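Local coordinates for protein soluble inorganic pyrophosphatase (PDB 5WRT) that probably hydrolyses inorganic diphosphate to phosphate with the help of magnesium ions, at residues Ala146-Gly150 with Gly151-Trp155; Leu65-Pro68 with Phe69-Met73. One frame throughout, in Å; residues are numbered along the deposited sequence.

Contact 1: residues Ala146-Gly150 with Gly151-Trp155. With MG (magnesium ion), chain C.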
loop_
_atom_site.group_PDB
_atom_site.type_symbol
_atom_site.label_atom_id
_atom_site.label_comp_id
_atom_site.label_asym_id
_atom_site.label_seq_id
_atom_site.Cartn_x
_atom_site.Cartn_y
_atom_site.Cartn_z
ATOM N N ALA A 146 13.466 -9.118 -3.215
ATOM C CA ALA A 146 13.457 -9.858 -4.476
ATOM C C ALA A 146 12.012 -10.144 -4.868
ATOM O O ALA A 146 11.499 -11.252 -4.705
ATOM C CB ALA A 146 14.269 -11.142 -4.350
ATOM N N MET A 147 11.352 -9.126 -5.411
ATOM C CA MET A 147 9.975 -9.283 -5.852
ATOM C C MET A 147 9.933 -10.072 -7.157
ATOM O O MET A 147 10.768 -9.879 -8.046
ATOM C CB MET A 147 9.307 -7.915 -6.006
ATOM C CG MET A 147 7.786 -7.966 -6.065
ATOM S SD MET A 147 7.023 -6.576 -6.926
ATOM C CE MET A 147 7.518 -6.881 -8.611
ATOM N N ILE A 148 8.964 -10.978 -7.258
ATOM C CA ILE A 148 8.737 -11.780 -8.454
ATOM C C ILE A 148 7.420 -11.338 -9.077
ATOM O O ILE A 148 6.347 -11.558 -8.502
ATOM C CB ILE A 148 8.722 -13.282 -8.142
ATOM C CG1 ILE A 148 9.985 -13.684 -7.378
ATOM C CG2 ILE A 148 8.602 -14.089 -9.425
ATOM C CD1 ILE A 148 11.264 -13.399 -8.126
ATOM N N ASP A 149 7.498 -10.713 -10.249
ATOM C CA ASP A 149 6.328 -10.218 -10.971
ATOM C C ASP A 149 6.137 -11.089 -12.208
ATOM O O ASP A 149 6.765 -10.853 -13.244
ATOM C CB ASP A 149 6.499 -8.751 -11.355
ATOM C CG ASP A 149 5.195 -8.100 -11.793
ATOM O OD1 ASP A 149 4.277 -8.822 -12.242
ATOM O OD2 ASP A 149 5.087 -6.859 -11.684
ATOM N N GLY A 150 5.261 -12.086 -12.095
ATOM C CA GLY A 150 4.970 -12.985 -13.196
ATOM C C GLY A 150 6.197 -13.607 -13.829
ATOM O O GLY A 150 6.471 -13.383 -15.013
ATOM N N GLY A 151 6.947 -14.386 -13.052
ATOM C CA GLY A 151 8.136 -15.038 -13.557
ATOM C C GLY A 151 9.320 -14.131 -13.805
ATOM O O GLY A 151 10.380 -14.625 -14.203
ATOM N N GLU A 152 9.181 -12.825 -13.590
ATOM C CA GLU A 152 10.283 -11.886 -13.741
ATOM C C GLU A 152 10.805 -11.496 -12.366
ATOM O O GLU A 152 10.024 -11.148 -11.474
ATOM C CB GLU A 152 9.851 -10.630 -14.503
ATOM C CG GLU A 152 9.552 -10.836 -15.976
ATOM C CD GLU A 152 9.544 -9.527 -16.749
ATOM O OE1 GLU A 152 9.104 -8.501 -16.185
ATOM O OE2 GLU A 152 9.990 -9.519 -17.916
ATOM N N LEU A 153 12.122 -11.560 -12.200
ATOM C CA LEU A 153 12.765 -11.073 -10.986
ATOM C C LEU A 153 12.845 -9.552 -11.043
ATOM O O LEU A 153 13.497 -8.992 -11.931
ATOM C CB LEU A 153 14.150 -11.695 -10.834
ATOM C CG LEU A 153 15.033 -11.205 -9.685
ATOM C CD1 LEU A 153 14.296 -11.284 -8.356
ATOM C CD2 LEU A 153 16.315 -12.023 -9.636
ATOM N N ASP A 154 12.183 -8.883 -10.104
ATOM C CA ASP A 154 12.086 -7.424 -10.093
ATOM C C ASP A 154 12.592 -6.925 -8.743
ATOM O O ASP A 154 11.812 -6.676 -7.821
ATOM C CB ASP A 154 10.638 -6.983 -10.374
ATOM C CG ASP A 154 10.494 -5.479 -10.480
ATOM O OD1 ASP A 154 11.519 -4.783 -10.625
ATOM O OD2 ASP A 154 9.348 -4.990 -10.425
ATOM N N TRP A 155 13.913 -6.786 -8.635
ATOM C CA TRP A 155 14.527 -6.312 -7.402
ATOM C C TRP A 155 14.037 -4.913 -7.054
ATOM O O TRP A 155 13.865 -4.059 -7.927
ATOM C CB TRP A 155 16.050 -6.288 -7.531
ATOM C CG TRP A 155 16.721 -7.621 -7.541
ATOM C CD1 TRP A 155 17.195 -8.287 -8.630
ATOM C CD2 TRP A 155 17.022 -8.442 -6.405
ATOM N NE1 TRP A 155 17.765 -9.475 -8.247
ATOM C CE2 TRP A 155 17.670 -9.597 -6.886
ATOM C CE3 TRP A 155 16.801 -8.316 -5.030
ATOM C CZ2 TRP A 155 18.101 -10.619 -6.043
ATOM C CZ3 TRP A 155 17.231 -9.332 -4.192
ATOM C CH2 TRP A 155 17.871 -10.469 -4.704
HETATM MG MG MG C . 12.638 -3.737 -11.907
HETATM O O HOH W 1 14.474 -4.220 -10.536
HETATM O O HOH W 2 10.902 -3.266 -12.977
HETATM O O HOH W 3 14.149 -2.594 -13.064
#

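Contact 2: residues Leu65-Pro68 with Phe69-Met73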
loop_
_atom_site.group_PDB
_atom_site.type_symbol
_atom_site.label_atom_id
_atom_site.label_comp_id
_atom_site.label_asym_id
_atom_site.label_seq_id
_atom_site.Cartn_x
_atom_site.Cartn_y
_atom_site.Cartn_z
ATOM N N LEU A 65 13.545 4.845 -22.607
ATOM C CA LEU A 65 14.821 4.354 -23.115
ATOM C C LEU A 65 14.914 4.387 -24.638
ATOM O O LEU A 65 16.026 4.379 -25.174
ATOM C CB LEU A 65 15.062 2.930 -22.606
ATOM C CG LEU A 65 14.998 2.752 -21.086
ATOM C CD1 LEU A 65 15.427 1.349 -20.680
ATOM C CD2 LEU A 65 15.840 3.800 -20.368
ATOM N N ARG A 66 13.783 4.429 -25.345
ATOM C CA ARG A 66 13.827 4.490 -26.804
ATOM C C ARG A 66 14.162 5.884 -27.317
ATOM O O ARG A 66 14.698 6.019 -28.422
ATOM C CB ARG A 66 12.496 4.031 -27.401
ATOM C CG ARG A 66 12.302 2.524 -27.403
ATOM C CD ARG A 66 10.904 2.149 -27.868
ATOM N NE ARG A 66 10.531 2.841 -29.099
ATOM C CZ ARG A 66 10.270 2.231 -30.251
ATOM N NH1 ARG A 66 10.337 0.909 -30.331
ATOM N NH2 ARG A 66 9.936 2.941 -31.322
ATOM N N LEU A 67 13.865 6.917 -26.540
ATOM C CA LEU A 67 13.978 8.282 -27.024
ATOM C C LEU A 67 15.404 8.798 -26.852
ATOM O O LEU A 67 16.148 8.308 -25.995
ATOM C CB LEU A 67 13.009 9.188 -26.268
ATOM C CG LEU A 67 11.539 8.767 -26.313
ATOM C CD1 LEU A 67 10.649 9.855 -25.737
ATOM C CD2 LEU A 67 11.119 8.428 -27.736
ATOM N N PRO A 68 15.815 9.775 -27.661
ATOM C CA PRO A 68 17.155 10.351 -27.493
ATOM C C PRO A 68 17.287 11.029 -26.137
ATOM O O PRO A 68 16.407 11.780 -25.710
ATOM C CB PRO A 68 17.260 11.353 -28.649
ATOM C CG PRO A 68 15.845 11.654 -29.025
ATOM C CD PRO A 68 15.093 10.379 -28.794
ATOM N N PHE A 69 18.391 10.727 -25.450
ATOM C CA PHE A 69 18.728 11.210 -24.113
ATOM C C PHE A 69 17.830 10.624 -23.032
ATOM O O PHE A 69 17.894 11.073 -21.880
ATOM C CB PHE A 69 18.696 12.742 -24.032
ATOM C CG PHE A 69 19.748 13.412 -24.866
ATOM C CD1 PHE A 69 21.092 13.184 -24.622
ATOM C CD2 PHE A 69 19.394 14.252 -25.909
ATOM C CE1 PHE A 69 22.065 13.793 -25.393
ATOM C CE2 PHE A 69 20.362 14.863 -26.685
ATOM C CZ PHE A 69 21.700 14.632 -26.425
ATOM N N THR A 70 17.003 9.635 -23.369
ATOM C CA THR A 70 16.215 8.871 -22.411
ATOM C C THR A 70 15.506 9.757 -21.371
ATOM O O THR A 70 15.743 9.634 -20.184
ATOM C CB THR A 70 17.078 7.831 -21.709
ATOM O OG1 THR A 70 18.052 8.485 -20.887
ATOM C CG2 THR A 70 17.795 6.968 -22.733
ATOM N N PRO A 71 14.624 10.652 -21.824
ATOM C CA PRO A 71 13.949 11.547 -20.878
ATOM C C PRO A 71 12.948 10.803 -20.010
ATOM O O PRO A 71 12.524 9.685 -20.308
ATOM C CB PRO A 71 13.244 12.553 -21.790
ATOM C CG PRO A 71 12.967 11.779 -23.031
ATOM C CD PRO A 71 14.136 10.844 -23.202
ATOM N N ILE A 72 12.562 11.455 -18.919
ATOM C CA ILE A 72 11.569 10.908 -18.004
ATOM C C ILE A 72 10.215 11.472 -18.408
ATOM O O ILE A 72 10.029 12.692 -18.459
ATOM C CB ILE A 72 11.903 11.247 -16.544
ATOM C CG1 ILE A 72 13.229 10.605 -16.139
ATOM C CG2 ILE A 72 10.786 10.788 -15.613
ATOM C CD1 ILE A 72 13.683 10.975 -14.749
ATOM N N MET A 73 9.269 10.580 -18.691
ATOM C CA MET A 73 7.912 10.945 -19.068
ATOM C C MET A 73 6.959 9.969 -18.399
ATOM O O MET A 73 7.377 8.955 -17.834
ATOM C CB MET A 73 7.718 10.913 -20.593
ATOM C CG MET A 73 8.786 11.642 -21.393
ATOM S SD MET A 73 8.430 11.708 -23.162
ATOM C CE MET A 73 6.959 12.730 -23.198
#

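Contact 1: residues Ala146-Gly150 with Gly151-Trp155
Met147 O receives Asp154 N at 2.7 Å across a beta hairpin, and an N-H...O angle of 165° marks the bond as nearly straight. At the hairpin's end Asp149 and Glu152 form a hydrogen-bonded antiparallel pair with reciprocal bonds: Asp149 N gives to Glu152 O at 2.8 Å, and Glu152 N gives to Asp149 O at 3.1 Å. Gly150 and Gly151, both at positive phi, turn the chain in a type I' beta turn, the tight reversal common in two-residue hairpins.

Met147 and Asp154 share one face and run side by side. With CG anti to the backbone N (chi1 -176°), the Asp154 carboxylate is placed alongside the Met147 side chain; OD1 binds magnesium at 2.0 Å, and OD2, in a salt bridge with Lys156, lies 3.2 Å from Met147 CE. Three waters and the carboxylates of Asp117 and Asp122 complete the metal shell. On the other face, Ala146 CB sits over the six-membered ring of Trp155, 3.8 Å from its centroid and 24° off the normal, a CH-pi contact. Leu153 CD1 lies above that same ring face and meets Ile148 CD1 at 3.7 Å.

Strand 204-212 pairs with 136-149, strand 115-125 runs parallel to 152-161, and Trp155 packs against Val220 and Arg223 of helix 214-232.

Contact 2: residues Leu65-Pro68 with Phe69-Met73
Leu67 places CG beside its own backbone N and anti to the carbonyl carbon (chi1 -56°), and an extended second torsion (chi2 -170°) then sends CD1 towards the sulfur of Met73, whose own CG has the same placement about its first torsion. The two side chains cross at about a right angle, with Leu67 CD1 3.9 Å from Met73 SD. Pro71 meets the same leucine: its CD lies 3.7 Å from Leu67 CB, and its CG is 4.0 Å from Leu67 CD1, again with the side chains nearly perpendicular.

Thr70 N donates to Leu67 O at 3.1 Å with an N-H...O angle of 155°, closing the turn. Thr70 CG2 is 3.9 Å from Leu67 O, and the threonine hydroxyl is hydrogen-bonded to Ser28. Pro68 O lies 3.5 Å from Pro71 CD.

Leu67, Pro71 and Met73 all touch Arg16 of strand 16-20, whereas Thr70 packs against Pro29 and His31. Backbone bonds between Pro71 and Gln64 and between Met73 and Glu62 align the outgoing chain with the incoming strand. The four residues from Leu67 to Thr70, with Phe69 at positive phi, form a type II beta turn, set here within the longer connection between antiparallel strands 57-63 and 72-74.

Contact 2 comes first along the chain and closes before contact 1 opens. Their centres are 24 Å apart and their nearest atoms about 12 Å, so the two do not touch, although both belong to the pyrophosphatase domain, the part of the longer protein present here. Residues 65-73 link strands 57-63 and 72-74 of a three-stranded antiparallel sheet, whereas residues 146-155 form the end of a hairpin in the larger mixed sheet. Contact 1 supplies a ligand of one magnesium ion. The Leu65 side chain of contact 2 lies about 8 Å from another bound magnesium and about 7 Å from the Glu52 side chain; with no metal ligand among its residues, contact 2 is second-shell at most.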